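PDB 6ZD1: telomerase reverse transcriptase from Candida tropicalis MYA-3404, which probably elongates telomeres as a reverse transcriptase, adding short sequence repeats to chromosome ends by copying a template carried in the enzyme's RNA component. Local coordinates for residues 286-291 with 469-474; 294-299 with 305-310; 317-322 with 494-499; 478-483 with 527-532; 600-605 with 610-615. All coordinates share one frame; numbering follows the deposited sequence.

Contact 1: residues 286-291 with 469-474; sequences QVLQLK and SGIFCD
Q289 and I471 mark the closest backbone approach, CA to CA 7.4 Å, between two helical segments whose axes come within 10.7 Å and run nearly the same way, their N-to-C directions 25° apart. I471 makes most of the contact. Its CG1 lies anti to the backbone N (chi1 -168°), which carries CD1 forward against the neighbouring helix. There the methyl meets L288 CB at 3.7 Å and the backbone of Q289, I471 CD1 to Q289 N being 3.5 Å. The pair joins helix 263-298 to the start of helix 469-484 within the reverse transcriptase region, with helices 349-359 and 428-440 adding side chains around L288 and F472. The bent Q289 side chain comes back over the same methyl, its OE1 3.6 Å from I471 CD1, a van der Waals contact between oxygen and methyl, while NE2 makes a weak hydrogen bond to N293. On the flank, L288 CD1 approaches the F472 ring obliquely, 4.3 Å from CE1.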
# COMPACT_ATOMS: atom_id res chain seq x y z
N GLN A 286 14.43 -13.21 2.23
CA GLN A 286 14.85 -13.69 0.92
C GLN A 286 14.98 -15.21 0.90
O GLN A 286 14.56 -15.87 -0.06
CB GLN A 286 16.17 -13.05 0.50
CG GLN A 286 16.09 -11.58 0.12
CD GLN A 286 17.44 -11.05 -0.34
OE1 GLN A 286 17.98 -11.49 -1.35
NE2 GLN A 286 17.99 -10.10 0.42
N VAL A 287 15.57 -15.79 1.95
CA VAL A 287 15.77 -17.23 1.98
C VAL A 287 14.43 -17.94 2.14
O VAL A 287 14.18 -18.97 1.50
CB VAL A 287 16.75 -17.62 3.09
CG1 VAL A 287 16.94 -19.13 3.14
CG2 VAL A 287 18.08 -16.91 2.88
N LEU A 288 13.54 -17.39 2.97
CA LEU A 288 12.21 -17.98 3.10
C LEU A 288 11.47 -17.97 1.77
O LEU A 288 10.81 -18.95 1.41
CB LEU A 288 11.41 -17.23 4.16
CG LEU A 288 11.88 -17.37 5.61
CD1 LEU A 288 11.03 -16.51 6.52
CD2 LEU A 288 11.83 -18.82 6.06
N GLN A 289 11.60 -16.87 1.01
CA GLN A 289 10.93 -16.79 -0.28
C GLN A 289 11.49 -17.80 -1.27
O GLN A 289 10.74 -18.38 -2.07
CB GLN A 289 11.03 -15.37 -0.83
CG GLN A 289 10.11 -15.09 -2.02
CD GLN A 289 8.64 -15.17 -1.65
OE1 GLN A 289 8.11 -14.29 -0.97
NE2 GLN A 289 7.97 -16.23 -2.09
N LEU A 290 12.81 -18.02 -1.25
CA LEU A 290 13.41 -18.98 -2.17
C LEU A 290 13.00 -20.40 -1.83
O LEU A 290 12.62 -21.17 -2.73
CB LEU A 290 14.93 -18.84 -2.16
CG LEU A 290 15.47 -17.63 -2.93
CD1 LEU A 290 16.99 -17.65 -2.95
CD2 LEU A 290 14.91 -17.61 -4.34
N LYS A 291 13.07 -20.77 -0.55
CA LYS A 291 12.60 -22.09 -0.13
C LYS A 291 11.14 -22.30 -0.53
O LYS A 291 10.75 -23.39 -0.96
CB LYS A 291 12.76 -22.26 1.38
CG LYS A 291 14.20 -22.31 1.85
CD LYS A 291 14.87 -23.58 1.36
CE LYS A 291 16.33 -23.62 1.75
NZ LYS A 291 17.01 -24.78 1.11
N SER A 469 5.44 -11.23 8.56
CA SER A 469 4.10 -11.72 8.85
C SER A 469 3.43 -12.30 7.60
O SER A 469 2.82 -13.37 7.65
CB SER A 469 3.24 -10.61 9.45
OG SER A 469 3.81 -10.14 10.66
N GLY A 470 3.54 -11.59 6.48
CA GLY A 470 2.91 -12.08 5.26
C GLY A 470 3.51 -13.38 4.78
O GLY A 470 2.79 -14.32 4.43
N ILE A 471 4.84 -13.49 4.80
CA ILE A 471 5.46 -14.72 4.33
C ILE A 471 5.28 -15.84 5.36
O ILE A 471 5.22 -17.02 4.99
CB ILE A 471 6.94 -14.49 3.99
CG1 ILE A 471 7.50 -15.69 3.22
CG2 ILE A 471 7.76 -14.22 5.24
CD1 ILE A 471 8.75 -15.39 2.44
N PHE A 472 5.15 -15.49 6.64
CA PHE A 472 4.80 -16.50 7.63
C PHE A 472 3.49 -17.18 7.25
O PHE A 472 3.42 -18.40 7.10
CB PHE A 472 4.69 -15.88 9.02
CG PHE A 472 6.01 -15.64 9.70
CD1 PHE A 472 7.17 -16.25 9.23
CD2 PHE A 472 6.10 -14.81 10.81
CE1 PHE A 472 8.38 -16.03 9.85
CE2 PHE A 472 7.32 -14.59 11.44
CZ PHE A 472 8.46 -15.20 10.96
N CYS A 473 2.45 -16.37 7.02
CA CYS A 473 1.14 -16.92 6.67
C CYS A 473 1.21 -17.70 5.36
O CYS A 473 0.50 -18.70 5.20
CB CYS A 473 0.12 -15.79 6.58
SG CYS A 473 -1.60 -16.30 6.35
N ASP A 474 2.08 -17.29 4.44
CA ASP A 474 2.23 -18.01 3.18
C ASP A 474 2.90 -19.36 3.39
O ASP A 474 2.48 -20.37 2.81
CB ASP A 474 3.04 -17.15 2.20
CG ASP A 474 2.89 -17.61 0.76
OD1 ASP A 474 2.12 -18.56 0.50
OD2 ASP A 474 3.55 -17.02 -0.12

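Contact 2: residues 294-299 with 305-310; sequences ALRKSD and SVNSTN
R296 reaches from the last turns of helix 263-298 to S305 and N307. R296 CA and S305 CA, 7.8 Å apart, are the nearest CA pair across the segments. CB already points toward residues 305-310, and the chain then bends about its CB-CG bond (chi2 -66°), which brings the guanidinium over S305 and within reach of N307. CD passes 3.9 Å from the S305 carbonyl O, and NE comes to 3.3 Å from the same S305 O. At CZ the guanidinium turns one face to S305, whose CB sits over the centre of the group, 3.9 Å from CZ. The tip is used edge-on: NH2 gives a weak hydrogen bond to N307 OD1, 3.3 Å long with an N-H...O angle of 160°, near the guanidinium plane although the amide is tilted 40° from it. NH2 also forms a salt bridge with D474, and NH1 a weak hydrogen bond with S478, both on helix 469-484, so these second partners probably fix the rotation of the group. The arrangement is that of a helix-loop-helix connection in the reverse transcriptase region, an arginine near the C-terminal end of the first helix contacting the linker just ahead of S308, the N-cap of helix 309-326.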
# COMPACT_ATOMS: atom_id res chain seq x y z
N ALA A 294 10.98 -22.76 -4.38
CA ALA A 294 11.46 -24.06 -4.81
C ALA A 294 10.43 -25.15 -4.55
O ALA A 294 10.40 -26.16 -5.25
CB ALA A 294 12.78 -24.39 -4.11
N LEU A 295 9.56 -24.95 -3.55
CA LEU A 295 8.50 -25.90 -3.28
C LEU A 295 7.35 -25.79 -4.27
O LEU A 295 6.62 -26.76 -4.47
CB LEU A 295 7.96 -25.72 -1.86
CG LEU A 295 8.92 -26.19 -0.78
CD1 LEU A 295 8.36 -25.84 0.59
CD2 LEU A 295 9.14 -27.69 -0.90
N ARG A 296 7.18 -24.63 -4.91
CA ARG A 296 6.16 -24.50 -5.94
C ARG A 296 6.46 -25.43 -7.11
O ARG A 296 5.54 -25.99 -7.72
CB ARG A 296 6.08 -23.05 -6.42
CG ARG A 296 5.70 -22.05 -5.34
CD ARG A 296 4.28 -22.28 -4.85
NE ARG A 296 3.76 -21.12 -4.14
CZ ARG A 296 3.82 -20.95 -2.82
NH1 ARG A 296 4.39 -21.89 -2.06
NH2 ARG A 296 3.32 -19.86 -2.26
N LYS A 297 7.74 -25.62 -7.42
CA LYS A 297 8.19 -26.52 -8.47
C LYS A 297 8.32 -27.96 -7.99
O LYS A 297 8.00 -28.89 -8.73
CB LYS A 297 9.52 -26.04 -9.04
CG LYS A 297 9.49 -24.61 -9.58
CD LYS A 297 10.89 -24.05 -9.75
CE LYS A 297 11.74 -24.92 -10.67
NZ LYS A 297 13.14 -24.40 -10.78
N SER A 298 8.78 -28.16 -6.75
CA SER A 298 9.04 -29.50 -6.25
C SER A 298 7.75 -30.25 -5.96
O SER A 298 7.49 -31.32 -6.53
CB SER A 298 9.91 -29.44 -5.00
OG SER A 298 11.04 -28.60 -5.19
N ASP A 299 6.94 -29.72 -5.06
CA ASP A 299 5.74 -30.40 -4.60
C ASP A 299 4.54 -30.05 -5.47
O ASP A 299 4.39 -28.93 -5.95
CB ASP A 299 5.45 -30.06 -3.14
CG ASP A 299 5.45 -31.27 -2.25
OD1 ASP A 299 6.55 -31.80 -1.96
OD2 ASP A 299 4.35 -31.71 -1.84
N SER A 305 -1.08 -23.37 -4.24
CA SER A 305 -0.92 -22.07 -3.60
C SER A 305 -0.50 -21.05 -4.65
O SER A 305 0.59 -21.15 -5.22
CB SER A 305 0.10 -22.15 -2.47
OG SER A 305 -0.35 -23.01 -1.43
N VAL A 306 -1.36 -20.07 -4.91
CA VAL A 306 -1.20 -19.11 -6.00
C VAL A 306 -0.84 -17.75 -5.42
O VAL A 306 -1.36 -17.35 -4.37
CB VAL A 306 -2.48 -19.05 -6.85
CG1 VAL A 306 -2.60 -17.72 -7.55
CG2 VAL A 306 -2.49 -20.18 -7.87
N ASN A 307 0.04 -17.03 -6.11
CA ASN A 307 0.63 -15.82 -5.56
C ASN A 307 -0.10 -14.53 -5.96
O ASN A 307 0.19 -13.48 -5.37
CB ASN A 307 2.10 -15.72 -5.98
CG ASN A 307 2.94 -16.85 -5.42
OD1 ASN A 307 2.65 -17.38 -4.34
ND2 ASN A 307 3.98 -17.23 -6.15
N SER A 308 -1.03 -14.57 -6.91
CA SER A 308 -1.66 -13.34 -7.36
C SER A 308 -3.02 -13.64 -7.98
O SER A 308 -3.36 -14.80 -8.24
CB SER A 308 -0.77 -12.59 -8.35
OG SER A 308 -0.56 -13.35 -9.53
N THR A 309 -3.80 -12.58 -8.21
CA THR A 309 -5.14 -12.75 -8.77
C THR A 309 -5.09 -13.20 -10.22
O THR A 309 -5.81 -14.13 -10.62
CB THR A 309 -5.94 -11.45 -8.64
OG1 THR A 309 -6.41 -11.31 -7.29
CG2 THR A 309 -7.13 -11.46 -9.58
N ASN A 310 -4.25 -12.56 -11.04
CA ASN A 310 -4.15 -12.96 -12.44
C ASN A 310 -3.71 -14.42 -12.56
O ASN A 310 -4.11 -15.10 -13.51
CB ASN A 310 -3.17 -12.06 -13.19
CG ASN A 310 -3.62 -10.62 -13.23
OD1 ASN A 310 -4.52 -10.21 -12.50
ND2 ASN A 310 -2.99 -9.83 -14.10

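Contact 3: residues 317-322 with 494-499; sequences LTFRND and DNLLLR
F319 presents one ring face to L496, and this overlap is a CH-pi contact: L496 CB stands 3.8 Å from the ring centroid and 17° off its normal. The leucine continues along the phenylalanine in the reverse sense, bringing L496 CD2 to 3.7 Å from F319 CB, so ring and CB are both engaged. Near the ring plane, at its edge, is D494 O of the residue leading into the strand, 4.0 Å from F319 CZ, while N495 C approaches CE1 obliquely at 3.8 Å. F319 achieves this with CG anti to the backbone N (chi1 -174°), directed from the helix onto the strand. In the next shell, L496 is held by backbone hydrogen bonds to I507 of the adjacent strand and also touches R315, one turn before F319. Strand 495-500 is an outer strand of the four-stranded antiparallel sheet, consistent with the palm of reverse transcriptases; helix 309-326 packs on the side bearing L496 and L498, whereas L497 and R499 meet helix 469-484.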
# COMPACT_ATOMS: atom_id res chain seq x y z
N LEU A 317 -8.33 -20.57 -16.53
CA LEU A 317 -8.39 -20.59 -17.98
C LEU A 317 -7.61 -21.77 -18.56
O LEU A 317 -8.04 -22.37 -19.55
CB LEU A 317 -7.86 -19.27 -18.55
CG LEU A 317 -8.72 -18.04 -18.28
CD1 LEU A 317 -8.13 -16.83 -18.97
CD2 LEU A 317 -10.15 -18.27 -18.73
N THR A 318 -6.46 -22.09 -17.97
CA THR A 318 -5.75 -23.30 -18.37
C THR A 318 -6.54 -24.55 -17.99
O THR A 318 -6.59 -25.51 -18.77
CB THR A 318 -4.35 -23.31 -17.74
OG1 THR A 318 -3.63 -22.16 -18.17
CG2 THR A 318 -3.58 -24.56 -18.15
N PHE A 319 -7.18 -24.53 -16.82
CA PHE A 319 -8.05 -25.64 -16.44
C PHE A 319 -9.19 -25.80 -17.43
O PHE A 319 -9.52 -26.91 -17.85
CB PHE A 319 -8.58 -25.40 -15.02
CG PHE A 319 -9.39 -26.53 -14.46
CD1 PHE A 319 -8.78 -27.73 -14.10
CD2 PHE A 319 -10.75 -26.39 -14.24
CE1 PHE A 319 -9.53 -28.77 -13.57
CE2 PHE A 319 -11.50 -27.43 -13.71
CZ PHE A 319 -10.89 -28.62 -13.37
N ARG A 320 -9.80 -24.68 -17.85
CA ARG A 320 -10.86 -24.76 -18.85
C ARG A 320 -10.33 -25.29 -20.17
O ARG A 320 -10.93 -26.19 -20.77
CB ARG A 320 -11.49 -23.38 -19.04
CG ARG A 320 -12.57 -23.34 -20.10
CD ARG A 320 -12.80 -21.91 -20.56
NE ARG A 320 -11.63 -21.39 -21.25
CZ ARG A 320 -11.53 -20.15 -21.72
NH1 ARG A 320 -12.53 -19.30 -21.56
NH2 ARG A 320 -10.42 -19.77 -22.34
N ASN A 321 -9.19 -24.76 -20.62
CA ASN A 321 -8.65 -25.15 -21.92
C ASN A 321 -8.22 -26.62 -21.92
O ASN A 321 -8.48 -27.34 -22.89
CB ASN A 321 -7.47 -24.25 -22.29
CG ASN A 321 -7.91 -22.83 -22.59
OD1 ASN A 321 -9.08 -22.56 -22.84
ND2 ASN A 321 -6.95 -21.91 -22.58
N ASP A 322 -7.54 -27.06 -20.87
CA ASP A 322 -7.14 -28.46 -20.80
C ASP A 322 -8.35 -29.39 -20.74
O ASP A 322 -8.30 -30.51 -21.27
CB ASP A 322 -6.21 -28.69 -19.60
CG ASP A 322 -4.87 -28.01 -19.78
OD1 ASP A 322 -4.60 -27.49 -20.88
OD2 ASP A 322 -4.07 -27.99 -18.81
N ASP A 494 -9.16 -33.53 -13.35
CA ASP A 494 -10.58 -33.45 -13.03
C ASP A 494 -10.93 -32.43 -11.96
O ASP A 494 -12.12 -32.12 -11.81
CB ASP A 494 -11.10 -34.83 -12.57
CG ASP A 494 -11.39 -35.76 -13.74
OD1 ASP A 494 -12.48 -35.63 -14.34
OD2 ASP A 494 -10.53 -36.60 -14.05
N ASN A 495 -9.96 -31.91 -11.21
CA ASN A 495 -10.26 -30.97 -10.15
C ASN A 495 -9.09 -30.01 -9.97
O ASN A 495 -7.95 -30.33 -10.30
CB ASN A 495 -10.57 -31.68 -8.83
CG ASN A 495 -9.67 -32.88 -8.60
OD1 ASN A 495 -10.08 -34.02 -8.80
ND2 ASN A 495 -8.44 -32.62 -8.17
N LEU A 496 -9.40 -28.82 -9.46
CA LEU A 496 -8.44 -27.73 -9.35
C LEU A 496 -8.68 -26.96 -8.06
O LEU A 496 -9.80 -26.50 -7.81
CB LEU A 496 -8.55 -26.78 -10.54
CG LEU A 496 -7.80 -25.45 -10.41
CD1 LEU A 496 -6.31 -25.69 -10.47
CD2 LEU A 496 -8.26 -24.46 -11.47
N LEU A 497 -7.64 -26.83 -7.24
CA LEU A 497 -7.68 -26.04 -6.01
C LEU A 497 -6.68 -24.90 -6.11
O LEU A 497 -5.54 -25.09 -6.53
CB LEU A 497 -7.36 -26.90 -4.78
CG LEU A 497 -7.37 -26.21 -3.42
CD1 LEU A 497 -8.78 -25.78 -3.04
CD2 LEU A 497 -6.77 -27.11 -2.34
N LEU A 498 -7.12 -23.71 -5.71
CA LEU A 498 -6.31 -22.49 -5.77
C LEU A 498 -6.42 -21.75 -4.44
O LEU A 498 -7.47 -21.77 -3.80
CB LEU A 498 -6.75 -21.58 -6.91
CG LEU A 498 -6.63 -22.11 -8.33
CD1 LEU A 498 -7.15 -21.07 -9.30
CD2 LEU A 498 -5.19 -22.47 -8.64
N ARG A 499 -5.31 -21.13 -4.04
CA ARG A 499 -5.25 -20.38 -2.79
C ARG A 499 -4.71 -18.98 -3.06
O ARG A 499 -3.69 -18.82 -3.73
CB ARG A 499 -4.38 -21.11 -1.74
CG ARG A 499 -4.42 -20.45 -0.37
CD ARG A 499 -3.56 -21.19 0.64
NE ARG A 499 -2.14 -21.10 0.33
CZ ARG A 499 -1.39 -20.04 0.61
NH1 ARG A 499 -1.93 -18.98 1.20
NH2 ARG A 499 -0.10 -20.03 0.30

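Contact 4: residues 478-483 with 527-532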
# COMPACT_ATOMS: atom_id res chain seq x y z
N SER A 478 0.70 -22.72 2.75
CA SER A 478 1.22 -23.60 1.71
C SER A 478 1.50 -24.99 2.27
O SER A 478 1.17 -26.00 1.64
CB SER A 478 2.49 -23.01 1.09
OG SER A 478 2.22 -21.76 0.46
N THR A 479 2.13 -25.05 3.44
CA THR A 479 2.36 -26.32 4.12
C THR A 479 1.04 -27.01 4.46
O THR A 479 0.91 -28.22 4.29
CB THR A 479 3.18 -26.09 5.38
OG1 THR A 479 4.44 -25.48 5.04
CG2 THR A 479 3.45 -27.41 6.10
N MSE A 480 0.07 -26.24 4.94
CA MSE A 480 -1.23 -26.79 5.31
C MSE A 480 -1.95 -27.38 4.10
O MSE A 480 -2.44 -28.50 4.16
CB MSE A 480 -2.09 -25.70 5.95
CG MSE A 480 -3.48 -26.17 6.35
SE MSE A 480 -4.64 -24.71 6.91
CE MSE A 480 -4.72 -23.73 5.22
N VAL A 481 -2.00 -26.61 3.01
CA VAL A 481 -2.68 -27.08 1.80
C VAL A 481 -2.02 -28.34 1.28
O VAL A 481 -2.70 -29.28 0.84
CB VAL A 481 -2.71 -25.96 0.74
CG1 VAL A 481 -3.07 -26.53 -0.62
CG2 VAL A 481 -3.69 -24.87 1.14
N SER A 482 -0.69 -28.41 1.37
CA SER A 482 0.04 -29.52 0.76
C SER A 482 -0.12 -30.82 1.55
O SER A 482 -0.15 -31.90 0.96
CB SER A 482 1.52 -29.16 0.64
OG SER A 482 2.28 -30.26 0.16
N LYS A 483 -0.24 -30.73 2.87
CA LYS A 483 -0.35 -31.92 3.70
C LYS A 483 -1.80 -32.35 3.91
O LYS A 483 -2.06 -33.54 4.14
CB LYS A 483 0.29 -31.69 5.07
CG LYS A 483 1.77 -31.34 5.04
CD LYS A 483 2.37 -31.33 6.44
CE LYS A 483 1.65 -30.35 7.36
NZ LYS A 483 2.23 -30.32 8.73
N GLN A 527 -8.13 -26.43 12.13
CA GLN A 527 -7.91 -25.57 13.28
C GLN A 527 -6.55 -25.81 13.92
O GLN A 527 -6.05 -24.94 14.64
CB GLN A 527 -9.02 -25.77 14.31
CG GLN A 527 -10.41 -25.68 13.72
CD GLN A 527 -11.51 -25.88 14.75
OE1 GLN A 527 -11.24 -25.95 15.95
NE2 GLN A 527 -12.75 -25.97 14.29
N LYS A 528 -5.93 -26.97 13.66
CA LYS A 528 -4.60 -27.25 14.17
C LYS A 528 -3.61 -26.18 13.73
O LYS A 528 -2.70 -25.81 14.48
CB LYS A 528 -4.13 -28.62 13.70
CG LYS A 528 -4.99 -29.77 14.19
CD LYS A 528 -4.57 -31.07 13.54
CE LYS A 528 -5.74 -31.71 12.82
NZ LYS A 528 -5.33 -32.93 12.07
N TYR A 529 -3.77 -25.67 12.51
CA TYR A 529 -2.90 -24.65 11.95
C TYR A 529 -3.33 -23.24 12.32
O TYR A 529 -2.60 -22.29 12.03
CB TYR A 529 -2.87 -24.79 10.42
CG TYR A 529 -2.58 -26.20 9.93
CD1 TYR A 529 -3.61 -27.12 9.77
CD2 TYR A 529 -1.28 -26.60 9.63
CE1 TYR A 529 -3.35 -28.41 9.32
CE2 TYR A 529 -1.02 -27.88 9.18
CZ TYR A 529 -2.05 -28.78 9.03
OH TYR A 529 -1.78 -30.06 8.59
N GLY A 530 -4.46 -23.09 13.01
CA GLY A 530 -5.04 -21.78 13.22
C GLY A 530 -5.96 -21.31 12.12
O GLY A 530 -6.36 -20.14 12.12
N ALA A 531 -6.30 -22.17 11.16
CA ALA A 531 -7.24 -21.83 10.11
C ALA A 531 -8.66 -22.18 10.56
O ALA A 531 -8.94 -23.34 10.88
CB ALA A 531 -6.89 -22.57 8.82
N PHE A 532 -9.54 -21.19 10.56
CA PHE A 532 -10.95 -21.37 10.91
C PHE A 532 -11.80 -20.91 9.73
O PHE A 532 -11.77 -19.72 9.38
CB PHE A 532 -11.31 -20.59 12.17
CG PHE A 532 -10.65 -21.10 13.42
CD1 PHE A 532 -9.42 -20.59 13.82
CD2 PHE A 532 -11.25 -22.06 14.20
CE1 PHE A 532 -8.81 -21.05 14.97
CE2 PHE A 532 -10.65 -22.52 15.36
CZ PHE A 532 -9.42 -22.02 15.74
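M480, built as selenomethionine, lies across the ring of Y529: its CG is 3.6 Å from the ring centroid and 13° off the normal, a CH-pi contact made over the middle of the face. CB covers the neighbouring part of the ring, 3.9 Å from Y529 CD2. With CG anti to the backbone N (chi1 180°), the side chain runs straight out from its helix over the ring, and the selenium overshoots the centre. M480 SE is 4.5 Å from the centroid and 37° off the normal, an oblique Met-aromatic contact. It also packs against A531 CB, 3.6 Å away, so the chalcogen is seated between the tyrosine and the alanine. These contacts fasten the loop between helix 511-520 and strand 539-541 to helix 469-484, whose V481 packs on strands 495-500 and 503-508, consistent with a helix lying against the reverse transcriptase palm sheet. Backbone hydrogen bonds between Y529 and N348 and between F532 and K341 tie the same loop to other parts of the chain. With positive phi, G530 bonds its N back to Q527 O at 2.9 Å, closing a turn over 527-530; Y529 and A531, on either side of G530, both have their CB directed at the helix. At the ring's edge, K483 CE comes to 3.7 Å from Y529 OH; the phenol OH hydrogen-bonds to E484, the next residue on the helix.

Contact 5: residues 600-605 with 610-615; sequences FLLDFS and ETIREN
I612 and N615, one turn apart on helix 609-637, meet the non-regular loop of residues 601-604, which folds back over the first turns of the helix it leads into. This helix belongs to the helix-rich C-terminal part of the chain, consistent with the thumb of telomerases. The apolar contacts between side chains are few and loose: L602 CD2 to I612 CG2 is 4.2 Å, and F604 CD2 to I612 CD1 is 4.1 Å, the latter pair crossing at about a right angle. Contacts of I612 with carbonyl groups are more numerous, since the loop passes its backbone across the isoleucine; L601 O lies 3.7 Å from I612 CG1. A third kind sets an aliphatic group against an amide: L601 crosses N615 similarly, with L601 CD1 3.5 Å from N615 CG. The turn of that amide is doubtful because N615 ND2 is implausibly close, 2.5 Å, to T611 O without a hydrogen-bonding angle. No hydrogen bond crosses between the segments; outside partners include N664, holding L602 O and F604 N, and S606, bonding D603 OD1. The extended CG1 branch of I612 (chi2 177°) carries its CD1 to 3.6 Å from L602 O and 3.9 Å from D603 O.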
# COMPACT_ATOMS: atom_id res chain seq x y z
N PHE A 600 -1.19 0.05 0.81
CA PHE A 600 -1.30 -1.37 1.10
C PHE A 600 -1.00 -2.23 -0.12
O PHE A 600 -0.67 -3.41 0.04
CB PHE A 600 -2.70 -1.71 1.64
CG PHE A 600 -3.80 -1.16 0.81
CD1 PHE A 600 -4.06 -1.67 -0.45
CD2 PHE A 600 -4.58 -0.12 1.28
CE1 PHE A 600 -5.07 -1.15 -1.23
CE2 PHE A 600 -5.60 0.39 0.50
CZ PHE A 600 -5.82 -0.12 -0.76
N LEU A 601 -1.13 -1.68 -1.33
CA LEU A 601 -0.83 -2.43 -2.53
C LEU A 601 0.64 -2.32 -2.93
O LEU A 601 1.04 -2.91 -3.94
CB LEU A 601 -1.72 -1.97 -3.68
CG LEU A 601 -3.11 -2.61 -3.59
CD1 LEU A 601 -3.91 -2.41 -4.87
CD2 LEU A 601 -3.03 -4.09 -3.21
N LEU A 602 1.43 -1.59 -2.16
CA LEU A 602 2.88 -1.63 -2.26
C LEU A 602 3.50 -2.27 -1.03
O LEU A 602 4.73 -2.37 -0.95
CB LEU A 602 3.43 -0.21 -2.45
CG LEU A 602 2.72 0.59 -3.54
CD1 LEU A 602 3.27 2.01 -3.61
CD2 LEU A 602 2.85 -0.10 -4.89
N ASP A 603 2.68 -2.74 -0.09
CA ASP A 603 3.15 -3.32 1.17
C ASP A 603 3.70 -4.71 0.91
O ASP A 603 2.95 -5.63 0.54
CB ASP A 603 2.00 -3.33 2.18
CG ASP A 603 2.42 -3.85 3.56
OD1 ASP A 603 2.68 -5.06 3.69
OD2 ASP A 603 2.47 -3.04 4.51
N PHE A 604 5.01 -4.87 1.09
CA PHE A 604 5.68 -6.16 0.93
C PHE A 604 5.59 -7.03 2.17
O PHE A 604 5.95 -8.21 2.12
CB PHE A 604 7.15 -5.93 0.56
CG PHE A 604 7.77 -7.04 -0.24
CD1 PHE A 604 9.13 -7.04 -0.51
CD2 PHE A 604 7.00 -8.08 -0.72
CE1 PHE A 604 9.71 -8.06 -1.24
CE2 PHE A 604 7.57 -9.11 -1.46
CZ PHE A 604 8.92 -9.10 -1.72
N SER A 605 5.13 -6.47 3.30
CA SER A 605 4.89 -7.27 4.49
C SER A 605 3.60 -8.07 4.41
O SER A 605 3.41 -8.99 5.21
CB SER A 605 4.85 -6.38 5.73
OG SER A 605 6.11 -5.78 5.96
N GLU A 610 4.58 -10.39 -7.05
CA GLU A 610 3.69 -10.55 -8.20
C GLU A 610 2.37 -9.84 -7.96
O GLU A 610 1.77 -9.30 -8.90
CB GLU A 610 3.44 -12.03 -8.49
CG GLU A 610 4.69 -12.86 -8.74
CD GLU A 610 5.21 -13.52 -7.48
OE1 GLU A 610 6.36 -14.03 -7.50
OE2 GLU A 610 4.48 -13.54 -6.46
N THR A 611 1.91 -9.81 -6.71
CA THR A 611 0.70 -9.07 -6.38
C THR A 611 0.95 -7.57 -6.40
O THR A 611 0.13 -6.81 -6.93
CB THR A 611 0.17 -9.51 -5.01
OG1 THR A 611 -0.30 -10.86 -5.09
CG2 THR A 611 -0.96 -8.59 -4.55
N ILE A 612 2.09 -7.13 -5.85
CA ILE A 612 2.44 -5.71 -5.93
C ILE A 612 2.54 -5.28 -7.39
O ILE A 612 1.99 -4.25 -7.80
CB ILE A 612 3.75 -5.43 -5.18
CG1 ILE A 612 3.54 -5.57 -3.68
CG2 ILE A 612 4.25 -4.03 -5.51
CD1 ILE A 612 4.81 -5.36 -2.89
N ARG A 613 3.21 -6.10 -8.21
CA ARG A 613 3.42 -5.74 -9.60
C ARG A 613 2.09 -5.65 -10.34
O ARG A 613 1.79 -4.64 -10.99
CB ARG A 613 4.35 -6.76 -10.25
CG ARG A 613 4.34 -6.75 -11.76
CD ARG A 613 3.73 -8.03 -12.30
NE ARG A 613 3.97 -8.17 -13.73
CZ ARG A 613 3.73 -9.29 -14.41
NH1 ARG A 613 3.26 -10.36 -13.78
NH2 ARG A 613 3.98 -9.34 -15.71
N GLU A 614 1.24 -6.67 -10.20
CA GLU A 614 -0.03 -6.69 -10.91
C GLU A 614 -0.94 -5.54 -10.48
O GLU A 614 -1.72 -5.02 -11.30
CB GLU A 614 -0.73 -8.04 -10.72
CG GLU A 614 -0.06 -9.18 -11.47
CD GLU A 614 -0.65 -10.53 -11.15
OE1 GLU A 614 -1.76 -10.58 -10.57
OE2 GLU A 614 -0.01 -11.56 -11.48
N ASN A 615 -0.84 -5.10 -9.23
CA ASN A 615 -1.63 -3.95 -8.79
C ASN A 615 -1.14 -2.68 -9.47
O ASN A 615 -1.95 -1.87 -9.95
CB ASN A 615 -1.55 -3.81 -7.27
CG ASN A 615 -2.24 -4.94 -6.56
OD1 ASN A 615 -3.36 -5.32 -6.90
ND2 ASN A 615 -1.56 -5.52 -5.58

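In the fold
Contacts 1 to 4 fall in the reverse transcriptase range, whereas contact 5, last along the chain, lies in the C-terminal helical part. Helix 263-298 serves contacts 1 and 2, helix 469-484 contacts 1 and 4, and helix 309-326 contacts 2 and 3; contact 3 lies on the edge strand of the antiparallel sheet, the probable palm. Contact 2 lies in sequence between the segments of contact 1, while those of contact 3 alternate with those of contacts 1 and 4. Centres of contacts 1 and 2 are about 12 Å apart, of 1 and 3 about 25 Å. D474 connects three contacts by salt bridges to R296 and R499. E614 bonds S308 and N310, joining contact 5 to contact 2, centres about 16 Å apart.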